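Local atomic coordinates of inactive Zymogen C11 Protease (Parabacteroides distasonis, PDB entry 6MZO), a protein that is probably the precursor of a clostripain-like cysteine protease of family C11, held here in its inactive zymogen form. Residues G110-S115 and F155-F160; R13-Y18 and G48-Y53; A178-G183 and I227-S232. All coordinates share one frame; numbering follows the deposited sequence.

Interaction 1 (G110-S115 and F155-F160)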
loop_
_atom_site.group_PDB
_atom_site.type_symbol
_atom_site.label_atom_id
_atom_site.label_comp_id
_atom_site.label_asym_id
_atom_site.label_seq_id
_atom_site.Cartn_x
_atom_site.Cartn_y
_atom_site.Cartn_z
ATOM N N GLY A 110 -5.832 -12.333 5.227
ATOM C CA GLY A 110 -4.973 -11.291 4.634
ATOM C C GLY A 110 -5.728 -10.570 3.538
ATOM O O GLY A 110 -6.678 -11.111 2.942
ATOM N N LEU A 111 -5.265 -9.332 3.219
ATOM C CA LEU A 111 -5.973 -8.511 2.271
ATOM C C LEU A 111 -4.944 -7.943 1.265
ATOM O O LEU A 111 -3.941 -7.424 1.750
ATOM C CB LEU A 111 -6.728 -7.361 3.016
ATOM C CG LEU A 111 -7.516 -6.493 2.030
ATOM C CD1 LEU A 111 -8.696 -7.163 1.289
ATOM C CD2 LEU A 111 -8.048 -5.301 2.926
ATOM N N VAL A 112 -5.222 -8.118 -0.030
ATOM C CA VAL A 112 -4.418 -7.465 -1.122
ATOM C C VAL A 112 -5.381 -6.490 -1.780
ATOM O O VAL A 112 -6.483 -6.887 -2.198
ATOM C CB VAL A 112 -3.963 -8.435 -2.140
ATOM C CG1 VAL A 112 -3.205 -7.719 -3.256
ATOM C CG2 VAL A 112 -3.084 -9.533 -1.459
ATOM N N LEU A 113 -5.001 -5.209 -1.815
ATOM C CA LEU A 113 -5.888 -4.175 -2.436
ATOM C C LEU A 113 -5.140 -3.659 -3.605
ATOM O O LEU A 113 -3.989 -3.174 -3.453
ATOM C CB LEU A 113 -6.164 -3.043 -1.481
ATOM C CG LEU A 113 -6.925 -3.385 -0.236
ATOM C CD1 LEU A 113 -7.128 -2.055 0.602
ATOM C CD2 LEU A 113 -8.210 -4.021 -0.656
ATOM N N TRP A 114 -5.679 -3.853 -4.777
ATOM C CA TRP A 114 -5.017 -3.442 -5.984
ATOM C C TRP A 114 -5.728 -2.216 -6.527
ATOM O O TRP A 114 -6.964 -2.264 -6.764
ATOM C CB TRP A 114 -5.093 -4.564 -7.038
ATOM C CG TRP A 114 -4.296 -4.342 -8.298
ATOM C CD1 TRP A 114 -3.039 -4.823 -8.577
ATOM C CD2 TRP A 114 -4.710 -3.622 -9.463
ATOM N NE1 TRP A 114 -2.657 -4.426 -9.823
ATOM C CE2 TRP A 114 -3.656 -3.687 -10.383
ATOM C CE3 TRP A 114 -5.848 -2.914 -9.786
ATOM C CZ2 TRP A 114 -3.722 -3.071 -11.619
ATOM C CZ3 TRP A 114 -5.922 -2.304 -11.035
ATOM C CH2 TRP A 114 -4.864 -2.392 -11.919
ATOM N N SER A 115 -4.953 -1.166 -6.741
ATOM C CA SER A 115 -5.579 0.094 -7.199
ATOM C C SER A 115 -4.435 0.935 -7.702
ATOM O O SER A 115 -3.709 1.482 -6.893
ATOM C CB SER A 115 -6.284 0.787 -6.033
ATOM O OG SER A 115 -6.990 1.970 -6.452
ATOM N N PHE A 155 -6.329 -8.022 10.101
ATOM C CA PHE A 155 -5.639 -8.814 9.108
ATOM C C PHE A 155 -4.228 -9.096 9.527
ATOM O O PHE A 155 -3.611 -8.275 10.175
ATOM C CB PHE A 155 -5.560 -8.018 7.779
ATOM C CG PHE A 155 -6.903 -7.754 7.204
ATOM C CD1 PHE A 155 -7.569 -8.767 6.559
ATOM C CD2 PHE A 155 -7.487 -6.501 7.320
ATOM C CE1 PHE A 155 -8.868 -8.574 6.018
ATOM C CE2 PHE A 155 -8.743 -6.299 6.786
ATOM C CZ PHE A 155 -9.438 -7.338 6.142
ATOM N N ASP A 156 -3.700 -10.238 9.141
ATOM C CA ASP A 156 -2.252 -10.453 9.411
ATOM C C ASP A 156 -1.429 -9.511 8.561
ATOM O O ASP A 156 -0.322 -9.089 8.998
ATOM C CB ASP A 156 -1.861 -11.908 9.092
ATOM C CG ASP A 156 -2.344 -12.886 10.157
ATOM O OD1 ASP A 156 -3.107 -12.519 11.065
ATOM O OD2 ASP A 156 -1.940 -14.059 10.132
ATOM N N PHE A 157 -1.860 -9.249 7.329
ATOM C CA PHE A 157 -1.199 -8.242 6.512
ATOM C C PHE A 157 -2.183 -7.545 5.592
ATOM O O PHE A 157 -3.247 -8.115 5.247
ATOM C CB PHE A 157 -0.068 -8.866 5.643
ATOM C CG PHE A 157 -0.574 -9.851 4.575
ATOM C CD1 PHE A 157 -0.962 -9.444 3.319
ATOM C CD2 PHE A 157 -0.688 -11.242 4.844
ATOM C CE1 PHE A 157 -1.443 -10.318 2.357
ATOM C CE2 PHE A 157 -1.190 -12.128 3.838
ATOM C CZ PHE A 157 -1.557 -11.687 2.616
ATOM N N ILE A 158 -1.835 -6.289 5.226
ATOM C CA ILE A 158 -2.503 -5.693 4.065
ATOM C C ILE A 158 -1.396 -5.396 3.086
ATOM O O ILE A 158 -0.377 -4.761 3.471
ATOM C CB ILE A 158 -3.288 -4.376 4.372
ATOM C CG1 ILE A 158 -4.436 -4.644 5.362
ATOM C CG2 ILE A 158 -3.780 -3.767 3.050
ATOM C CD1 ILE A 158 -5.058 -3.309 5.993
ATOM N N LEU A 159 -1.558 -5.898 1.862
ATOM C CA LEU A 159 -0.601 -5.640 0.767
ATOM C C LEU A 159 -1.244 -4.602 -0.137
ATOM O O LEU A 159 -2.287 -4.859 -0.735
ATOM C CB LEU A 159 -0.322 -6.945 0.026
ATOM C CG LEU A 159 0.751 -6.950 -1.076
ATOM C CD1 LEU A 159 0.949 -8.412 -1.583
ATOM C CD2 LEU A 159 0.404 -6.135 -2.270
ATOM N N PHE A 160 -0.630 -3.407 -0.174
ATOM C CA PHE A 160 -1.165 -2.355 -1.072
ATOM C C PHE A 160 -0.467 -2.438 -2.411
ATOM O O PHE A 160 0.696 -2.022 -2.538
ATOM C CB PHE A 160 -0.933 -0.973 -0.445
ATOM C CG PHE A 160 -1.811 -0.671 0.740
ATOM C CD1 PHE A 160 -3.172 -0.437 0.563
ATOM C CD2 PHE A 160 -1.255 -0.577 2.021
ATOM C CE1 PHE A 160 -3.976 -0.135 1.635
ATOM C CE2 PHE A 160 -2.097 -0.249 3.126
ATOM C CZ PHE A 160 -3.435 -0.033 2.895
#
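Leu111 lays its CB over one face of the Phe155 ring, 3.9 Å from the centroid of that ring, and the CD2 branch of Leu111 reaches on to Phe155 CE2 at 4.0 Å. The two side chains meet at a slant. A second ring comes down on the backbone itself: Gly110 CA lies over a face of Phe157, 4.1 Å from the ring centroid, with Leu111 N over a face too and Val112 CG2 near the plane at the edge. Phe157 manages this because its CG sits between the backbone N and the carbonyl carbon (chi1 66°), folding the ring back across the neighbouring strand, and the missing side chain at Gly110 lets it approach. Farther along, Val112 and Leu159 run side by side, CG1 of the first 4.1 Å from CD2 of the second. Leu113 and Phe160 do the same among the side chains of Leu111 and Ile158, with Leu113 CD1 3.8 Å from Phe160 CE1.

Behind these side chains run two central, parallel strands of the clan CD peptidase sheet, their directions 14° apart. In this clan the catalytic histidine and cysteine typically follow a neighbouring pair of strands like this one. Leu111 uses both its backbone groups, N to Phe157 O at 3.1 Å and O to Leu159 N at 2.8 Å; the carbonyl of Leu159 then takes Leu113 N at 2.9 Å.

One layer out, Ile158 CG2 sits over the centre of the Phe160 ring, and Phe174 meets that ring edge-to-face. Gly110 and Val112 bond through their backbones to strand 14-19. At the corner of the chain at Asp156, its OD2 forms a salt bridge with Arg13 NH2.

Interaction 2 (R13-Y18 and G48-Y53)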
loop_
_atom_site.group_PDB
_atom_site.type_symbol
_atom_site.label_atom_id
_atom_site.label_comp_id
_atom_site.label_asym_id
_atom_site.label_seq_id
_atom_site.Cartn_x
_atom_site.Cartn_y
_atom_site.Cartn_z
ATOM N N ARG A 13 -5.152 -19.569 6.615
ATOM C CA ARG A 13 -5.461 -18.181 6.249
ATOM C C ARG A 13 -6.493 -18.156 5.111
ATOM O O ARG A 13 -6.471 -19.028 4.212
ATOM C CB ARG A 13 -4.213 -17.408 5.815
ATOM C CG ARG A 13 -4.477 -15.886 5.535
ATOM C CD ARG A 13 -3.159 -15.039 5.555
ATOM N NE ARG A 13 -2.535 -15.247 6.842
ATOM C CZ ARG A 13 -1.509 -16.093 7.071
ATOM N NH1 ARG A 13 -0.818 -16.618 6.063
ATOM N NH2 ARG A 13 -1.217 -16.399 8.337
ATOM N N THR A 14 -7.384 -17.162 5.132
ATOM C CA THR A 14 -8.143 -16.822 3.951
ATOM C C THR A 14 -7.660 -15.470 3.435
ATOM O O THR A 14 -7.557 -14.560 4.219
ATOM C CB THR A 14 -9.658 -16.714 4.274
ATOM O OG1 THR A 14 -10.182 -18.027 4.474
ATOM C CG2 THR A 14 -10.444 -16.040 3.207
ATOM N N VAL A 15 -7.246 -15.416 2.187
ATOM C CA VAL A 15 -6.810 -14.127 1.584
ATOM C C VAL A 15 -7.804 -13.690 0.490
ATOM O O VAL A 15 -8.239 -14.475 -0.361
ATOM C CB VAL A 15 -5.410 -14.313 0.956
ATOM C CG1 VAL A 15 -4.973 -13.003 0.204
ATOM C CG2 VAL A 15 -4.340 -14.642 2.033
ATOM N N LEU A 16 -8.174 -12.405 0.543
ATOM C CA LEU A 16 -8.986 -11.727 -0.460
ATOM C C LEU A 16 -8.060 -10.788 -1.238
ATOM O O LEU A 16 -7.344 -9.988 -0.626
ATOM C CB LEU A 16 -10.126 -10.901 0.204
ATOM C CG LEU A 16 -10.787 -9.904 -0.785
ATOM C CD1 LEU A 16 -11.546 -10.725 -1.847
ATOM C CD2 LEU A 16 -11.731 -9.011 0.069
ATOM N N ILE A 17 -8.069 -10.981 -2.561
ATOM C CA ILE A 17 -7.387 -10.014 -3.465
ATOM C C ILE A 17 -8.499 -9.250 -4.179
ATOM O O ILE A 17 -9.312 -9.833 -4.927
ATOM C CB ILE A 17 -6.440 -10.755 -4.449
ATOM C CG1 ILE A 17 -5.465 -11.700 -3.719
ATOM C CG2 ILE A 17 -5.771 -9.638 -5.367
ATOM C CD1 ILE A 17 -4.375 -12.327 -4.685
ATOM N N TYR A 18 -8.510 -7.929 -3.946
ATOM C CA TYR A 18 -9.600 -7.072 -4.384
ATOM C C TYR A 18 -9.087 -6.086 -5.418
ATOM O O TYR A 18 -8.201 -5.259 -5.097
ATOM C CB TYR A 18 -10.150 -6.308 -3.169
ATOM C CG TYR A 18 -11.371 -5.471 -3.389
ATOM C CD1 TYR A 18 -11.262 -4.203 -3.920
ATOM C CD2 TYR A 18 -12.608 -5.946 -3.022
ATOM C CE1 TYR A 18 -12.398 -3.380 -4.125
ATOM C CE2 TYR A 18 -13.737 -5.178 -3.195
ATOM C CZ TYR A 18 -13.627 -3.876 -3.764
ATOM O OH TYR A 18 -14.768 -3.100 -3.905
ATOM N N GLY A 48 -4.990 -23.140 2.612
ATOM C CA GLY A 48 -5.687 -21.852 2.772
ATOM C C GLY A 48 -6.763 -21.608 1.683
ATOM O O GLY A 48 -6.883 -22.403 0.726
ATOM N N ASN A 49 -7.516 -20.496 1.809
ATOM C CA ASN A 49 -8.541 -20.151 0.807
ATOM C C ASN A 49 -8.166 -18.899 0.084
ATOM O O ASN A 49 -7.775 -17.948 0.737
ATOM C CB ASN A 49 -9.896 -19.937 1.476
ATOM C CG ASN A 49 -10.327 -21.126 2.259
ATOM O OD1 ASN A 49 -10.492 -22.224 1.691
ATOM N ND2 ASN A 49 -10.488 -20.944 3.608
ATOM N N LEU A 50 -8.293 -18.882 -1.251
ATOM C CA LEU A 50 -7.927 -17.674 -2.014
ATOM C C LEU A 50 -9.218 -17.183 -2.715
ATOM O O LEU A 50 -9.763 -17.913 -3.551
ATOM C CB LEU A 50 -6.879 -17.974 -3.049
ATOM C CG LEU A 50 -6.440 -16.724 -3.859
ATOM C CD1 LEU A 50 -5.825 -15.529 -3.035
ATOM C CD2 LEU A 50 -5.508 -17.227 -4.915
ATOM N N LEU A 51 -9.644 -15.954 -2.400
ATOM C CA LEU A 51 -10.821 -15.339 -2.974
ATOM C C LEU A 51 -10.380 -14.092 -3.728
ATOM O O LEU A 51 -9.471 -13.374 -3.287
ATOM C CB LEU A 51 -11.780 -14.936 -1.869
ATOM C CG LEU A 51 -12.675 -16.056 -1.264
ATOM C CD1 LEU A 51 -13.713 -16.406 -2.346
ATOM C CD2 LEU A 51 -11.939 -17.276 -0.797
ATOM N N ILE A 52 -10.992 -13.863 -4.895
ATOM C CA ILE A 52 -10.682 -12.689 -5.765
ATOM C C ILE A 52 -11.947 -11.932 -6.050
ATOM O O ILE A 52 -13.004 -12.558 -6.332
ATOM C CB ILE A 52 -10.129 -13.126 -7.137
ATOM C CG1 ILE A 52 -9.120 -14.254 -7.010
ATOM C CG2 ILE A 52 -9.543 -11.950 -7.929
ATOM C CD1 ILE A 52 -7.775 -13.862 -6.336
ATOM N N TYR A 53 -11.862 -10.607 -6.034
ATOM C CA TYR A 53 -12.983 -9.759 -6.462
ATOM C C TYR A 53 -12.469 -8.963 -7.614
ATOM O O TYR A 53 -11.344 -8.345 -7.516
ATOM C CB TYR A 53 -13.439 -8.826 -5.349
ATOM C CG TYR A 53 -14.464 -7.810 -5.789
ATOM C CD1 TYR A 53 -15.830 -8.103 -5.732
ATOM C CD2 TYR A 53 -14.066 -6.525 -6.212
ATOM C CE1 TYR A 53 -16.781 -7.163 -6.134
ATOM C CE2 TYR A 53 -15.006 -5.604 -6.644
ATOM C CZ TYR A 53 -16.348 -5.928 -6.579
ATOM O OH TYR A 53 -17.246 -4.955 -6.949
#
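Thr14 OG1 is gripped from two directions: Asn49 ND2 donates to it at 3.1 Å, and the carbonyl O of Tyr104 is its other partner. The hydroxyl lies only 5° out of the Asn49 amide plane. Both residues belong to a beta-alpha-beta unit, in which helix 26-43 joins the parallel strands 14-19 and 49-54. Five backbone N-H to O bonds stitch the strands, the first Asn49 N to Arg13 O at 3.0 Å, the last Tyr53 N to Ile17 O at 2.9 Å.

On the face turned to the connecting helix, Ile17 carries the packing. Its CD1 meets Leu50 CD1 at 3.9 Å, and its CB takes Ile52 CD1 at the same distance; Ile36 of the helix touches Ile17 and Leu50. The opposite face, with Thr14, Leu16 and Tyr18, packs on helix 90-103.

At the far end Tyr18 and Tyr53 lie alongside in an offset stack, planes at 10° and centroids 4.5 Å apart. CG is anti to the backbone N in both (chi1 -174° in Tyr18), sending the rings the same way. Tyr18 OH is tied to Ser87 O and Tyr53 OH to Gln85 OE1, while Tyr53 CD2 rests over the Tyr18 ring, 3.3 Å from Tyr18 CE2.

Interaction 3 (A178-G183 and I227-S232)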
loop_
_atom_site.group_PDB
_atom_site.type_symbol
_atom_site.label_atom_id
_atom_site.label_comp_id
_atom_site.label_asym_id
_atom_site.label_seq_id
_atom_site.Cartn_x
_atom_site.Cartn_y
_atom_site.Cartn_z
ATOM N N ALA A 178 -4.158 -4.227 10.931
ATOM C CA ALA A 178 -3.235 -5.112 10.263
ATOM C C ALA A 178 -1.936 -5.243 11.009
ATOM O O ALA A 178 -1.395 -4.300 11.432
ATOM C CB ALA A 178 -2.965 -4.626 8.868
ATOM N N ASP A 179 -1.427 -6.450 11.136
ATOM C CA ASP A 179 -0.181 -6.611 11.824
ATOM C C ASP A 179 1.013 -6.061 11.054
ATOM O O ASP A 179 1.930 -5.579 11.627
ATOM C CB ASP A 179 0.064 -8.063 12.196
ATOM C CG ASP A 179 -0.939 -8.586 13.199
ATOM O OD1 ASP A 179 -1.403 -7.846 14.039
ATOM O OD2 ASP A 179 -1.265 -9.746 13.114
ATOM N N TYR A 180 0.958 -6.183 9.734
ATOM C CA TYR A 180 1.991 -5.722 8.837
ATOM C C TYR A 180 1.363 -5.041 7.629
ATOM O O TYR A 180 0.333 -5.424 7.202
ATOM C CB TYR A 180 2.837 -6.906 8.327
ATOM C CG TYR A 180 3.621 -7.536 9.419
ATOM C CD1 TYR A 180 4.817 -7.035 9.784
ATOM C CD2 TYR A 180 3.122 -8.584 10.117
ATOM C CE1 TYR A 180 5.519 -7.580 10.826
ATOM C CE2 TYR A 180 3.806 -9.136 11.162
ATOM C CZ TYR A 180 5.002 -8.628 11.517
ATOM O OH TYR A 180 5.679 -9.179 12.560
ATOM N N ILE A 181 2.058 -4.052 7.102
ATOM C CA ILE A 181 1.637 -3.358 5.915
ATOM C C ILE A 181 2.769 -3.496 4.897
ATOM O O ILE A 181 3.862 -3.234 5.195
ATOM C CB ILE A 181 1.422 -1.853 6.167
ATOM C CG1 ILE A 181 0.364 -1.612 7.224
ATOM C CG2 ILE A 181 1.018 -1.154 4.906
ATOM C CD1 ILE A 181 -0.973 -2.090 6.818
ATOM N N ILE A 182 2.435 -3.883 3.687
ATOM C CA ILE A 182 3.396 -4.058 2.620
ATOM C C ILE A 182 3.062 -3.082 1.507
ATOM O O ILE A 182 1.954 -3.051 1.100
ATOM C CB ILE A 182 3.334 -5.489 2.045
ATOM C CG1 ILE A 182 3.519 -6.506 3.146
ATOM C CG2 ILE A 182 4.410 -5.712 1.013
ATOM C CD1 ILE A 182 3.239 -7.916 2.731
ATOM N N GLY A 183 4.034 -2.324 1.015
ATOM C CA GLY A 183 3.706 -1.371 -0.044
ATOM C C GLY A 183 4.945 -0.736 -0.609
ATOM O O GLY A 183 6.065 -1.123 -0.241
ATOM N N ILE A 227 10.256 -1.115 -2.292
ATOM C CA ILE A 227 9.289 -1.875 -1.476
ATOM C C ILE A 227 9.675 -1.701 -0.010
ATOM O O ILE A 227 10.852 -1.434 0.326
ATOM C CB ILE A 227 9.291 -3.380 -1.895
ATOM C CG1 ILE A 227 8.082 -4.140 -1.297
ATOM C CG2 ILE A 227 10.662 -3.990 -1.611
ATOM C CD1 ILE A 227 6.862 -3.659 -2.025
ATOM N N SER A 228 8.683 -1.762 0.860
ATOM C CA SER A 228 8.917 -1.825 2.303
ATOM C C SER A 228 7.815 -2.500 3.029
ATOM O O SER A 228 6.689 -2.670 2.490
ATOM C CB SER A 228 9.109 -0.433 2.890
ATOM O OG SER A 228 7.995 0.402 2.606
ATOM N N VAL A 229 8.187 -2.972 4.209
ATOM C CA VAL A 229 7.250 -3.667 5.071
ATOM C C VAL A 229 7.255 -3.032 6.460
ATOM O O VAL A 229 8.344 -2.922 7.085
ATOM C CB VAL A 229 7.665 -5.131 5.262
ATOM C CG1 VAL A 229 6.645 -5.832 6.154
ATOM C CG2 VAL A 229 7.701 -5.872 3.971
ATOM N N MET A 230 6.086 -2.654 6.954
ATOM C CA MET A 230 6.006 -1.958 8.250
ATOM C C MET A 230 5.347 -2.863 9.265
ATOM O O MET A 230 4.343 -3.561 8.972
ATOM C CB MET A 230 5.232 -0.617 8.113
ATOM C CG MET A 230 6.061 0.578 7.678
ATOM S SD MET A 230 6.908 0.348 6.121
ATOM C CE MET A 230 5.467 0.205 5.038
ATOM N N LYS A 231 5.912 -2.860 10.490
ATOM C CA LYS A 231 5.398 -3.659 11.590
ATOM C C LYS A 231 4.484 -2.755 12.446
ATOM O O LYS A 231 4.945 -1.847 13.180
ATOM C CB LYS A 231 6.583 -4.243 12.438
ATOM C CG LYS A 231 6.135 -5.238 13.544
ATOM C CD LYS A 231 7.429 -5.872 14.090
ATOM C CE LYS A 231 7.119 -6.793 15.264
ATOM N NZ LYS A 231 6.975 -5.937 16.446
ATOM N N SER A 232 3.171 -2.998 12.363
ATOM C CA SER A 232 2.222 -2.035 12.909
ATOM C C SER A 232 2.334 -1.781 14.398
ATOM O O SER A 232 2.105 -0.621 14.848
ATOM C CB SER A 232 0.763 -2.456 12.572
ATOM O OG SER A 232 0.602 -2.497 11.165
#
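The Tyr180 ring is met obliquely by Lys231 CG, Val229 CG1 and Met230 O. Lys231 CG comes 3.6 Å from Tyr180 CE1, and Met230 O equally near Tyr180 CD1. Lys231 runs alongside the ring, extended from a CG anti to its backbone N (chi1 -174°), until CE comes 3.9 Å from Tyr180 OH; it then bends, and NZ forms salt bridges with Asp233 and Glu234. With an alanine in place of Tyr180, the methylene chain of Lys231 would probably lose the ring it runs beside, leaving a gap next to its CG and held mainly by NZ.

Here the parallel centre of the mixed sheet turns antiparallel, 226-231 running against 178-183. Ile181 and Met230 form a hydrogen-bonded pair, Met230 N to Ile181 O at 2.9 Å, and Gly183 with Ser228 makes the next. At the other end, past Tyr180 and Lys231, Ser232 OG donates to Ala178 O at 2.7 Å, and Ser232 N to Asp179 O at 3.0 Å from 36° above the carbonyl plane.

On the face with Tyr180, Ile182 and Val229, helix 209-220 packs, its Ala213 touching Ile227 and Val229. Strand 155-162 flanks 178-183, and 302-307 lies next to 226-231.

In the fold
From the N terminus, interaction 2 comes first: 13-18 pairs with 48-53, closing a 29-residue loop that holds helix 26-43. Interaction 1 opens only later, at 110-115, and closes at 155-160 over 39 residues. Interaction 3 follows, 178-183 to 227-232, round a longer connection that includes helices 195-203 and 209-220. The three stand in series, neither nested nor crossed, yet all build one sheet. Val112 joins interactions 1 and 2 through backbone contacts with Leu16 and Tyr18; Ile182 joins interactions 1 and 3 through Ile158 and Phe160. Interactions 2 and 3 do not touch, their nearest atoms about 8 Å apart; interaction 1 lies between them in the sheet, and the turn to antiparallel comes within interaction 3.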